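Local atomic coordinates of amidase (Bacillus anthracis, PDB entry 5EWQ), a protein that probably hydrolyses carboxylic acid amides to the free acid and ammonia, as a member of the amidase signature family. Residues E11-V16 / R400-Q405; N92-E97 / A128-T133; Y115-V120 / F216-V221; L175-P180 / Q405-A410. One frame throughout, in Å; residues are numbered along the deposited sequence.

Interaction 1: E11-V16 / R400-Q405; sequences EPERIV and RIKYGQ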
loop_
_atom_site.group_PDB
_atom_site.type_symbol
_atom_site.label_atom_id
_atom_site.label_comp_id
_atom_site.label_asym_id
_atom_site.label_seq_id
_atom_site.Cartn_x
_atom_site.Cartn_y
_atom_site.Cartn_z
ATOM N N GLU A 11 0.586 19.881 -10.798
ATOM C CA GLU A 11 1.300 19.947 -9.529
ATOM C C GLU A 11 0.358 19.789 -8.338
ATOM O O GLU A 11 -0.797 20.214 -8.390
ATOM C CB GLU A 11 2.062 21.268 -9.420
ATOM C CG GLU A 11 1.187 22.497 -9.590
ATOM C CD GLU A 11 1.964 23.788 -9.450
ATOM O OE1 GLU A 11 1.465 24.834 -9.913
ATOM O OE2 GLU A 11 3.072 23.756 -8.876
ATOM N N PRO A 12 0.853 19.170 -7.257
ATOM C CA PRO A 12 0.075 19.054 -6.021
ATOM C C PRO A 12 0.027 20.371 -5.249
ATOM O O PRO A 12 1.041 21.058 -5.135
ATOM C CB PRO A 12 0.829 17.983 -5.232
ATOM C CG PRO A 12 2.234 18.091 -5.712
ATOM C CD PRO A 12 2.141 18.459 -7.168
ATOM N N GLU A 13 -1.148 20.713 -4.732
ATOM C CA GLU A 13 -1.317 21.924 -3.937
ATOM C C GLU A 13 -1.774 21.562 -2.531
ATOM O O GLU A 13 -2.211 20.441 -2.288
ATOM C CB GLU A 13 -2.327 22.865 -4.592
ATOM C CG GLU A 13 -2.065 23.142 -6.062
ATOM C CD GLU A 13 -3.095 24.075 -6.669
ATOM O OE1 GLU A 13 -3.388 23.936 -7.876
ATOM O OE2 GLU A 13 -3.612 24.947 -5.941
ATOM N N ARG A 14 -1.673 22.508 -1.604
ATOM C CA ARG A 14 -2.147 22.270 -0.246
ATOM C C ARG A 14 -3.665 22.383 -0.178
ATOM O O ARG A 14 -4.208 23.393 0.272
ATOM C CB ARG A 14 -1.494 23.240 0.740
ATOM C CG ARG A 14 -0.086 22.836 1.142
ATOM C CD ARG A 14 0.412 23.637 2.330
ATOM N NE ARG A 14 1.692 23.131 2.819
ATOM C CZ ARG A 14 1.815 22.197 3.757
ATOM N NH1 ARG A 14 0.733 21.668 4.313
ATOM N NH2 ARG A 14 3.019 21.793 4.142
ATOM N N ILE A 15 -4.341 21.332 -0.628
ATOM C CA ILE A 15 -5.797 21.286 -0.622
ATOM C C ILE A 15 -6.296 20.239 0.369
ATOM O O ILE A 15 -5.916 19.071 0.292
ATOM C CB ILE A 15 -6.356 20.968 -2.019
ATOM C CG1 ILE A 15 -5.813 21.958 -3.050
ATOM C CG2 ILE A 15 -7.871 20.995 -2.001
ATOM C CD1 ILE A 15 -6.281 21.684 -4.460
ATOM N N VAL A 16 -7.143 20.664 1.301
ATOM C CA VAL A 16 -7.679 19.765 2.318
ATOM C C VAL A 16 -9.195 19.903 2.441
ATOM O O VAL A 16 -9.705 20.974 2.769
ATOM C CB VAL A 16 -7.036 20.026 3.697
ATOM C CG1 VAL A 16 -7.707 19.177 4.766
ATOM C CG2 VAL A 16 -5.543 19.747 3.651
ATOM N N ARG A 400 -15.834 18.230 -7.152
ATOM C CA ARG A 400 -15.880 16.777 -7.290
ATOM C C ARG A 400 -14.887 16.232 -8.314
ATOM O O ARG A 400 -14.403 15.108 -8.177
ATOM C CB ARG A 400 -17.304 16.345 -7.644
ATOM C CG ARG A 400 -18.323 16.809 -6.616
ATOM C CD ARG A 400 -19.753 16.535 -7.035
ATOM N NE ARG A 400 -20.691 17.016 -6.024
ATOM C CZ ARG A 400 -22.012 16.914 -6.114
ATOM N NH1 ARG A 400 -22.566 16.344 -7.176
ATOM N NH2 ARG A 400 -22.781 17.381 -5.140
ATOM N N ILE A 401 -14.581 17.025 -9.336
ATOM C CA ILE A 401 -13.594 16.634 -10.338
ATOM C C ILE A 401 -12.730 17.822 -10.752
ATOM O O ILE A 401 -12.776 18.267 -11.900
ATOM C CB ILE A 401 -14.258 16.028 -11.592
ATOM C CG1 ILE A 401 -15.532 16.797 -11.949
ATOM C CG2 ILE A 401 -14.583 14.559 -11.368
ATOM C CD1 ILE A 401 -16.117 16.413 -13.288
ATOM N N LYS A 402 -11.943 18.326 -9.805
ATOM C CA LYS A 402 -11.083 19.484 -10.033
ATOM C C LYS A 402 -10.168 19.294 -11.240
ATOM O O LYS A 402 -9.892 20.242 -11.977
ATOM C CB LYS A 402 -10.244 19.773 -8.784
ATOM C CG LYS A 402 -9.238 20.902 -8.953
ATOM C CD LYS A 402 -8.357 21.049 -7.722
ATOM C CE LYS A 402 -7.266 22.082 -7.942
ATOM N NZ LYS A 402 -7.825 23.439 -8.195
ATOM N N TYR A 403 -9.711 18.064 -11.445
ATOM C CA TYR A 403 -8.809 17.763 -12.549
ATOM C C TYR A 403 -9.506 16.952 -13.637
ATOM O O TYR A 403 -8.854 16.369 -14.501
ATOM C CB TYR A 403 -7.574 17.019 -12.036
ATOM C CG TYR A 403 -6.843 17.755 -10.935
ATOM C CD1 TYR A 403 -5.901 18.732 -11.231
ATOM C CD2 TYR A 403 -7.101 17.479 -9.598
ATOM C CE1 TYR A 403 -5.234 19.412 -10.227
ATOM C CE2 TYR A 403 -6.438 18.153 -8.588
ATOM C CZ TYR A 403 -5.506 19.117 -8.908
ATOM O OH TYR A 403 -4.843 19.790 -7.909
ATOM N N GLY A 404 -10.834 16.920 -13.590
ATOM C CA GLY A 404 -11.617 16.255 -14.616
ATOM C C GLY A 404 -11.862 14.780 -14.354
ATOM O O GLY A 404 -11.501 14.257 -13.301
ATOM N N GLN A 405 -12.478 14.111 -15.325
ATOM C CA GLN A 405 -12.791 12.690 -15.212
ATOM C C GLN A 405 -12.726 12.004 -16.575
ATOM O O GLN A 405 -13.577 11.181 -16.908
ATOM C CB GLN A 405 -14.173 12.495 -14.585
ATOM C CG GLN A 405 -15.284 13.279 -15.267
ATOM C CD GLN A 405 -16.652 12.990 -14.679
ATOM O OE1 GLN A 405 -16.791 12.168 -13.775
ATOM N NE2 GLN A 405 -17.670 13.667 -15.193
#
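The type I beta turn from Ile401 to Gly404, which joins helix 397-400 to helix 406-412, carries Lys402 and Tyr403 outward to meet Glu13 and Ile15 of the N-terminal chain. The turn is closed by Gly404 N bonding to Ile401 O at 2.9 Å, and Gly404, its last residue, has a positive phi (88°) that glycine adopts easily. Ile15 and Lys402 reach toward each other tip to tip, CD1 of the isoleucine lying 3.6 Å from CE of the lysine. The lysine chain, trans at chi1 (176°), runs straight out as far as CE and bends only at the last torsion, which turns NZ aside and presents methylene to methyl. Its CG also rests over one face of the Tyr403 ring, toward the rim. The tyrosine hydroxyl ends 4.2 Å from Ile15 CD1, while Tyr183 meets the same ring edge to face. Glu13 OE1 lies 4.5 Å from Lys402 NZ, too far for a salt bridge. Lysine suits this surface position by pairing an apolar stem with a charged end. The contact is therefore mainly apolar, probably with a modest electrostatic attraction between Glu13 and Lys402.

Interaction 2: N92-E97 / A128-T133; sequences NPNAME and AKVMPT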
loop_
_atom_site.group_PDB
_atom_site.type_symbol
_atom_site.label_atom_id
_atom_site.label_comp_id
_atom_site.label_asym_id
_atom_site.label_seq_id
_atom_site.Cartn_x
_atom_site.Cartn_y
_atom_site.Cartn_z
ATOM N N ASN A 92 -11.489 5.450 12.898
ATOM C CA ASN A 92 -12.412 4.626 13.666
ATOM C C ASN A 92 -12.789 5.315 14.974
ATOM O O ASN A 92 -11.929 5.553 15.822
ATOM C CB ASN A 92 -11.793 3.253 13.945
ATOM C CG ASN A 92 -12.807 2.236 14.445
ATOM O OD1 ASN A 92 -13.849 2.589 14.996
ATOM N ND2 ASN A 92 -12.499 0.958 14.255
ATOM N N PRO A 93 -14.078 5.644 15.140
ATOM C CA PRO A 93 -14.551 6.258 16.385
ATOM C C PRO A 93 -14.518 5.275 17.549
ATOM O O PRO A 93 -14.529 5.688 18.708
ATOM C CB PRO A 93 -15.988 6.666 16.050
ATOM C CG PRO A 93 -16.400 5.724 14.975
ATOM C CD PRO A 93 -15.166 5.479 14.160
ATOM N N ASN A 94 -14.477 3.985 17.233
ATOM C CA ASN A 94 -14.417 2.943 18.249
ATOM C C ASN A 94 -13.004 2.397 18.419
ATOM O O ASN A 94 -12.812 1.328 18.994
ATOM C CB ASN A 94 -15.372 1.799 17.898
ATOM C CG ASN A 94 -16.804 2.266 17.730
ATOM O OD1 ASN A 94 -17.248 3.203 18.393
ATOM N ND2 ASN A 94 -17.537 1.612 16.836
ATOM N N ALA A 95 -12.020 3.139 17.917
ATOM C CA ALA A 95 -10.624 2.708 17.968
ATOM C C ALA A 95 -10.143 2.509 19.400
ATOM O O ALA A 95 -9.403 1.569 19.690
ATOM C CB ALA A 95 -9.737 3.713 17.251
HETATM N N MSE A 96 -10.565 3.398 20.294
HETATM C CA MSE A 96 -10.183 3.310 21.697
HETATM C C MSE A 96 -10.965 2.217 22.415
HETATM O O MSE A 96 -10.410 1.481 23.231
HETATM C CB MSE A 96 -10.392 4.655 22.395
HETATM C CG MSE A 96 -9.479 5.759 21.888
HETATM SE SE MSE A 96 -7.602 5.459 22.333
HETATM C CE MSE A 96 -7.359 6.929 23.591
ATOM N N GLU A 97 -12.254 2.111 22.105
ATOM C CA GLU A 97 -13.112 1.108 22.728
ATOM C C GLU A 97 -12.647 -0.302 22.378
ATOM O O GLU A 97 -12.711 -1.211 23.206
ATOM C CB GLU A 97 -14.569 1.307 22.302
ATOM C CG GLU A 97 -15.543 0.332 22.946
ATOM C CD GLU A 97 -16.991 0.738 22.753
ATOM O OE1 GLU A 97 -17.562 0.431 21.685
ATOM O OE2 GLU A 97 -17.558 1.366 23.672
ATOM N N ALA A 128 -17.258 -2.578 8.109
ATOM C CA ALA A 128 -18.683 -2.672 8.416
ATOM C C ALA A 128 -19.137 -1.674 9.478
ATOM O O ALA A 128 -18.522 -1.556 10.538
ATOM C CB ALA A 128 -19.029 -4.088 8.854
ATOM N N LYS A 129 -20.208 -0.949 9.163
ATOM C CA LYS A 129 -20.932 -0.103 10.117
ATOM C C LYS A 129 -20.127 1.051 10.722
ATOM O O LYS A 129 -20.682 1.873 11.451
ATOM C CB LYS A 129 -21.492 -0.968 11.252
ATOM N N VAL A 130 -18.835 1.126 10.420
ATOM C CA VAL A 130 -17.972 2.099 11.079
ATOM C C VAL A 130 -17.402 3.145 10.122
ATOM O O VAL A 130 -17.723 4.329 10.226
ATOM C CB VAL A 130 -16.804 1.400 11.801
ATOM C CG1 VAL A 130 -15.890 2.423 12.442
ATOM C CG2 VAL A 130 -17.333 0.432 12.848
HETATM N N MSE A 131 -16.554 2.709 9.197
HETATM C CA MSE A 131 -15.860 3.637 8.309
HETATM C C MSE A 131 -16.285 3.487 6.851
HETATM O O MSE A 131 -16.293 2.381 6.310
HETATM C CB MSE A 131 -14.349 3.450 8.430
HETATM C CG MSE A 131 -13.780 3.872 9.772
HETATM SE SE MSE A 131 -12.131 2.928 10.198
HETATM C CE MSE A 131 -12.865 1.127 10.378
ATOM N N PRO A 132 -16.642 4.613 6.215
ATOM C CA PRO A 132 -17.040 4.664 4.805
ATOM C C PRO A 132 -15.950 4.188 3.848
ATOM O O PRO A 132 -14.769 4.444 4.075
ATOM C CB PRO A 132 -17.335 6.150 4.578
ATOM C CG PRO A 132 -17.689 6.669 5.921
ATOM C CD PRO A 132 -16.822 5.914 6.881
ATOM N N THR A 133 -16.359 3.496 2.790
ATOM C CA THR A 133 -15.445 3.068 1.742
ATOM C C THR A 133 -15.753 3.862 0.482
ATOM O O THR A 133 -16.848 3.761 -0.067
ATOM C CB THR A 133 -15.564 1.563 1.458
ATOM O OG1 THR A 133 -15.519 0.841 2.694
ATOM C CG2 THR A 133 -14.432 1.096 0.557
#
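The carboxamide of Asn92 has Val130 CG1 and the methyl end of Met131, modelled as selenomethionine, over the same face. CG1 is displaced toward the oxygen, 3.3 Å from Asn92 OD1, and Met131 CE toward the nitrogen, 3.9 Å from Asn92 ND2. On the opposite face Asn94 N donates to Asn92 OD1 at 2.7 Å, standing 38° out of the carbonyl plane; this bond makes an Asx turn. The ND2 end is held by Val162 O of strand 161-166.

A chi1 of -166° places Asn92 CG opposite the backbone N and swings the amide forward over its own turn, where OD1 can meet Asn94 N. A type I beta turn, closed by Ala95 N to Asn92 O, overlaps the Asx turn and leads into helix 95-104. Pro93 fits the second position of that turn because its ring fixes phi near the required value. The ring also offers carbon to the other segment, with CD 3.6 Å from Val130 CG1. On the face shared with Val130 CG1, Met131 SE lies 3.8 Å from Asn92 CB, the two side chains crossing at about a right angle.

Asparagine suits the site because one flat group can bond through its oxygen and nitrogen while showing a face to carbon. The side-chain amide of Asn92 is bonded by its own turn and by strand 161-166, and what joins the two segments is van der Waals packing.

Interaction 3: Y115-V120 / F216-V221; sequences YGIPVV and FAPLAV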
loop_
_atom_site.group_PDB
_atom_site.type_symbol
_atom_site.label_atom_id
_atom_site.label_comp_id
_atom_site.label_asym_id
_atom_site.label_seq_id
_atom_site.Cartn_x
_atom_site.Cartn_y
_atom_site.Cartn_z
ATOM N N TYR A 115 -1.763 -8.874 17.390
ATOM C CA TYR A 115 -2.750 -8.638 18.439
ATOM C C TYR A 115 -2.627 -7.234 19.021
ATOM O O TYR A 115 -1.566 -6.842 19.506
ATOM C CB TYR A 115 -2.616 -9.677 19.555
ATOM C CG TYR A 115 -3.696 -9.565 20.611
ATOM C CD1 TYR A 115 -4.900 -10.242 20.473
ATOM C CD2 TYR A 115 -3.514 -8.775 21.739
ATOM C CE1 TYR A 115 -5.891 -10.139 21.428
ATOM C CE2 TYR A 115 -4.499 -8.665 22.699
ATOM C CZ TYR A 115 -5.686 -9.349 22.540
ATOM O OH TYR A 115 -6.671 -9.244 23.494
ATOM N N GLY A 116 -3.721 -6.479 18.963
ATOM C CA GLY A 116 -3.766 -5.145 19.531
ATOM C C GLY A 116 -3.137 -4.085 18.648
ATOM O O GLY A 116 -3.203 -2.894 18.953
ATOM N N ILE A 117 -2.525 -4.517 17.551
ATOM C CA ILE A 117 -1.861 -3.599 16.634
ATOM C C ILE A 117 -2.861 -2.888 15.727
ATOM O O ILE A 117 -3.602 -3.535 14.986
ATOM C CB ILE A 117 -0.825 -4.327 15.757
ATOM C CG1 ILE A 117 0.237 -4.997 16.629
ATOM C CG2 ILE A 117 -0.179 -3.357 14.778
ATOM C CD1 ILE A 117 1.016 -4.030 17.493
ATOM N N PRO A 118 -2.884 -1.548 15.788
ATOM C CA PRO A 118 -3.734 -0.746 14.903
ATOM C C PRO A 118 -3.248 -0.794 13.458
ATOM O O PRO A 118 -2.050 -0.662 13.205
ATOM C CB PRO A 118 -3.606 0.667 15.482
ATOM C CG PRO A 118 -2.288 0.671 16.175
ATOM C CD PRO A 118 -2.115 -0.714 16.728
ATOM N N VAL A 119 -4.171 -0.992 12.521
ATOM C CA VAL A 119 -3.827 -1.052 11.105
ATOM C C VAL A 119 -4.660 -0.058 10.303
ATOM O O VAL A 119 -5.864 0.072 10.524
ATOM C CB VAL A 119 -4.036 -2.471 10.530
ATOM C CG1 VAL A 119 -3.562 -2.539 9.086
ATOM C CG2 VAL A 119 -3.304 -3.503 11.373
ATOM N N VAL A 120 -4.018 0.651 9.381
ATOM C CA VAL A 120 -4.720 1.588 8.514
ATOM C C VAL A 120 -4.853 1.021 7.106
ATOM O O VAL A 120 -3.857 0.804 6.417
ATOM C CB VAL A 120 -4.004 2.952 8.447
ATOM C CG1 VAL A 120 -4.625 3.826 7.370
ATOM C CG2 VAL A 120 -4.059 3.647 9.796
ATOM N N PHE A 216 1.998 7.333 11.903
ATOM C CA PHE A 216 0.588 7.487 12.238
ATOM C C PHE A 216 -0.015 6.113 12.503
ATOM O O PHE A 216 -1.138 5.997 12.994
ATOM C CB PHE A 216 -0.170 8.195 11.113
ATOM C CG PHE A 216 0.280 9.610 10.872
ATOM C CD1 PHE A 216 0.874 10.345 11.884
ATOM C CD2 PHE A 216 0.107 10.202 9.633
ATOM C CE1 PHE A 216 1.287 11.646 11.665
ATOM C CE2 PHE A 216 0.518 11.503 9.407
ATOM C CZ PHE A 216 1.108 12.226 10.425
ATOM N N ALA A 217 0.752 5.079 12.173
ATOM C CA ALA A 217 0.331 3.693 12.339
ATOM C C ALA A 217 1.532 2.767 12.176
ATOM O O ALA A 217 2.467 3.087 11.443
ATOM C CB ALA A 217 -0.758 3.339 11.335
ATOM N N PRO A 218 1.516 1.614 12.864
ATOM C CA PRO A 218 2.617 0.654 12.733
ATOM C C PRO A 218 2.592 -0.033 11.376
ATOM O O PRO A 218 3.638 -0.223 10.756
ATOM C CB PRO A 218 2.349 -0.358 13.858
ATOM C CG PRO A 218 1.300 0.265 14.725
ATOM C CD PRO A 218 0.507 1.154 13.828
ATOM N N LEU A 219 1.395 -0.397 10.928
ATOM C CA LEU A 219 1.221 -1.116 9.671
ATOM C C LEU A 219 0.128 -0.479 8.821
ATOM O O LEU A 219 -0.702 0.276 9.326
ATOM C CB LEU A 219 0.887 -2.582 9.943
ATOM C CG LEU A 219 1.890 -3.331 10.820
ATOM C CD1 LEU A 219 1.386 -4.720 11.141
ATOM C CD2 LEU A 219 3.240 -3.396 10.135
ATOM N N ALA A 220 0.130 -0.790 7.528
ATOM C CA ALA A 220 -0.864 -0.240 6.615
ATOM C C ALA A 220 -1.140 -1.182 5.449
ATOM O O ALA A 220 -0.280 -1.972 5.058
ATOM C CB ALA A 220 -0.415 1.114 6.100
ATOM N N VAL A 221 -2.346 -1.088 4.898
ATOM C CA VAL A 221 -2.741 -1.912 3.762
ATOM C C VAL A 221 -2.941 -1.060 2.513
ATOM O O VAL A 221 -3.669 -0.067 2.538
ATOM C CB VAL A 221 -4.038 -2.691 4.052
ATOM C CG1 VAL A 221 -4.463 -3.492 2.830
ATOM C CG2 VAL A 221 -3.849 -3.602 5.254
#
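Backbone bonding sets the parallel pairing of Val120 with Ala220, neighbours in the central mixed sheet. Val221 N donates to Val120 O at 2.9 Å, and Val120 N makes a nearly straight but weak bond to Leu219 O at 3.3 Å. Val120 thus bonds to the residues before and after its partner, as parallel strands do. A CA-H...O contact from Ala220 CA, 3.2 Å from Val120 O, supplements the stronger bond. The segment axes of 118-120 and 219-221 cross at 36°, both running the same way.

Apolar contacts form on both faces. On the face of Val120 and Ala220, Val120 CG2 meets Ala217 CB at 3.7 Å; the small Ala220 lets helix 206-213 pack closely there. Val119, with chi1 at -175°, sends CG1 forward along the strand to lie 4.0 Å from Val221 CG2.

Just before the paired residues, Pro118 and Pro218 replace the bonding pattern with ring packing: Pro118 CG lies 3.7 Å from Pro218 CD, the rings crossing at about a right angle, and Tyr71 of helix 64-79 touches both. Ile117 CG2 lies against Pro218 CG at 3.9 Å and also reaches Leu219 CD1. Having no N-H, a proline can sit there without leaving a donor to be satisfied.

Directional bonds therefore fix the register at Val120, while hydrophobic packing closes the buried junction before it, where the proline rings restrict phi and present rigid apolar surface.

Interaction 4: L175-P180 / Q405-A410; sequences LSFTMP and QTLIEA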
loop_
_atom_site.group_PDB
_atom_site.type_symbol
_atom_site.label_atom_id
_atom_site.label_comp_id
_atom_site.label_asym_id
_atom_site.label_seq_id
_atom_site.Cartn_x
_atom_site.Cartn_y
_atom_site.Cartn_z
ATOM N N LEU A 175 -8.707 8.582 -12.966
ATOM C CA LEU A 175 -9.732 9.603 -13.129
ATOM C C LEU A 175 -9.402 10.503 -14.317
ATOM O O LEU A 175 -10.220 10.676 -15.220
ATOM C CB LEU A 175 -9.869 10.427 -11.848
ATOM C CG LEU A 175 -11.086 11.347 -11.757
ATOM C CD1 LEU A 175 -12.354 10.564 -12.037
ATOM C CD2 LEU A 175 -11.154 12.009 -10.389
ATOM N N SER A 176 -8.198 11.067 -14.315
ATOM C CA SER A 176 -7.731 11.887 -15.428
ATOM C C SER A 176 -6.209 11.881 -15.509
ATOM O O SER A 176 -5.528 11.511 -14.552
ATOM C CB SER A 176 -8.242 13.323 -15.299
ATOM O OG SER A 176 -7.524 14.031 -14.304
ATOM N N PHE A 177 -5.682 12.300 -16.654
ATOM C CA PHE A 177 -4.242 12.296 -16.888
ATOM C C PHE A 177 -3.548 13.462 -16.190
ATOM O O PHE A 177 -2.330 13.451 -16.007
ATOM C CB PHE A 177 -3.944 12.348 -18.389
ATOM C CG PHE A 177 -4.615 11.263 -19.185
ATOM C CD1 PHE A 177 -4.014 10.024 -19.337
ATOM C CD2 PHE A 177 -5.840 11.488 -19.794
ATOM C CE1 PHE A 177 -4.626 9.026 -20.075
ATOM C CE2 PHE A 177 -6.457 10.493 -20.533
ATOM C CZ PHE A 177 -5.848 9.262 -20.674
ATOM N N THR A 178 -4.326 14.467 -15.800
ATOM C CA THR A 178 -3.769 15.691 -15.234
ATOM C C THR A 178 -3.823 15.716 -13.711
ATOM O O THR A 178 -3.264 16.612 -13.079
ATOM C CB THR A 178 -4.503 16.936 -15.765
ATOM O OG1 THR A 178 -5.882 16.880 -15.382
ATOM C CG2 THR A 178 -4.402 17.011 -17.281
HETATM N N MSE A 179 -4.500 14.733 -13.126
HETATM C CA MSE A 179 -4.652 14.674 -11.676
HETATM C C MSE A 179 -3.346 14.273 -10.998
HETATM O O MSE A 179 -2.758 13.246 -11.335
HETATM C CB MSE A 179 -5.761 13.693 -11.291
HETATM C CG MSE A 179 -6.113 13.711 -9.812
HETATM SE SE MSE A 179 -7.334 12.279 -9.308
HETATM C CE MSE A 179 -6.121 10.772 -9.546
ATOM N N PRO A 180 -2.890 15.090 -10.037
ATOM C CA PRO A 180 -1.674 14.790 -9.276
ATOM C C PRO A 180 -1.853 13.568 -8.383
ATOM O O PRO A 180 -2.951 13.331 -7.879
ATOM C CB PRO A 180 -1.464 16.054 -8.437
ATOM C CG PRO A 180 -2.826 16.642 -8.301
ATOM C CD PRO A 180 -3.515 16.351 -9.602
ATOM N N GLN A 405 -12.478 14.111 -15.325
ATOM C CA GLN A 405 -12.791 12.690 -15.212
ATOM C C GLN A 405 -12.726 12.004 -16.575
ATOM O O GLN A 405 -13.577 11.181 -16.908
ATOM C CB GLN A 405 -14.173 12.495 -14.585
ATOM C CG GLN A 405 -15.284 13.279 -15.267
ATOM C CD GLN A 405 -16.652 12.990 -14.679
ATOM O OE1 GLN A 405 -16.791 12.168 -13.775
ATOM N NE2 GLN A 405 -17.670 13.667 -15.193
ATOM N N THR A 406 -11.701 12.345 -17.349
ATOM C CA THR A 406 -11.551 11.846 -18.714
ATOM C C THR A 406 -11.421 10.323 -18.780
ATOM O O THR A 406 -11.947 9.688 -19.695
ATOM C CB THR A 406 -10.321 12.477 -19.400
ATOM O OG1 THR A 406 -10.360 13.901 -19.241
ATOM C CG2 THR A 406 -10.298 12.136 -20.884
ATOM N N LEU A 407 -10.725 9.743 -17.807
ATOM C CA LEU A 407 -10.452 8.308 -17.816
ATOM C C LEU A 407 -11.702 7.459 -17.595
ATOM O O LEU A 407 -11.913 6.468 -18.297
ATOM C CB LEU A 407 -9.399 7.964 -16.761
ATOM C CG LEU A 407 -7.952 8.211 -17.190
ATOM C CD1 LEU A 407 -7.000 8.029 -16.021
ATOM C CD2 LEU A 407 -7.583 7.278 -18.330
ATOM N N ILE A 408 -12.528 7.841 -16.626
ATOM C CA ILE A 408 -13.742 7.084 -16.340
ATOM C C ILE A 408 -14.808 7.363 -17.395
ATOM O O ILE A 408 -15.741 6.578 -17.569
ATOM C CB ILE A 408 -14.305 7.401 -14.939
ATOM C CG1 ILE A 408 -14.845 8.829 -14.875
ATOM C CG2 ILE A 408 -13.242 7.181 -13.876
ATOM C CD1 ILE A 408 -15.457 9.182 -13.538
ATOM N N GLU A 409 -14.664 8.481 -18.098
ATOM C CA GLU A 409 -15.545 8.793 -19.216
ATOM C C GLU A 409 -15.192 7.924 -20.415
ATOM O O GLU A 409 -16.071 7.471 -21.146
ATOM C CB GLU A 409 -15.453 10.274 -19.589
ATOM C CG GLU A 409 -16.254 11.198 -18.686
ATOM C CD GLU A 409 -16.082 12.660 -19.053
ATOM O OE1 GLU A 409 -15.022 13.015 -19.608
ATOM O OE2 GLU A 409 -17.010 13.454 -18.788
ATOM N N ALA A 410 -13.897 7.688 -20.604
ATOM C CA ALA A 410 -13.416 6.858 -21.701
ATOM C C ALA A 410 -13.790 5.396 -21.484
ATOM O O ALA A 410 -14.077 4.671 -22.437
ATOM C CB ALA A 410 -11.911 7.005 -21.855
#
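Leu175 O takes the backbone N-H of Leu407 at 2.8 Å, with the donor 40° above the carbonyl plane and an N-H...O angle of 151°. A CA-H...O contact from Gln405 CA, at 3.3 Å from Leu175 O, adds a second, softer grip. Leu407 sits in the first turn of helix 406-412, where an N-H has no carbonyl of its own helix to bond, and this loop oxygen supplies one.

Side chains close in around that bond. Leu175 CD1 touches both Gln405 CB and Ile408 CD1, 3.7 Å from each, and the leucine and isoleucine lie side by side pointing the same way. Leu407 CB also packs against the Leu175 carbonyl. Farther out, Leu407 CG lies over one face of the Phe177 ring, offset toward the rim, with its CD2 3.5 Å from Phe177 CZ; Thr406 CG2 comes to the ring edge near its plane. The leucine branches suit this place because they reach both the ring and the loop backbone.

Gln405, at the N-cap position, has CG between its backbone N and carbonyl carbon (chi1 52°), which turns its amide away toward Asn393 and Ile390 of helix 386-394. Ser176 OG bonds to Tyr403 O, just before the helix.

The loop after helix 170-173 thus serves a first-turn N-H at the N-terminus of helix 406-412 through a backbone carbonyl, with hydrophobic contacts beside it.

Overall arrangement
Interactions 1 and 4 are contiguous, their centres 11 Å apart. They share Gln405, and Ser176 OG lies 2.7 Å from Tyr403 O, so the 400-410 chain is held by the N-terminal segment and by loop 175-180 together. Interactions 2 and 3 belong to one end of the central sheet, with centres 14 Å apart: strand 88-91 leads into 92-97, and strand 161-166 lies between it and strand 118-122. Interactions 3 and 4, with centres about 31 Å apart, sit on opposite sides of the chain's centre. Interaction 3 is the most central, and in amidase signature enzymes the triad lysine probably sits at the end of the strand equivalent to 118-122.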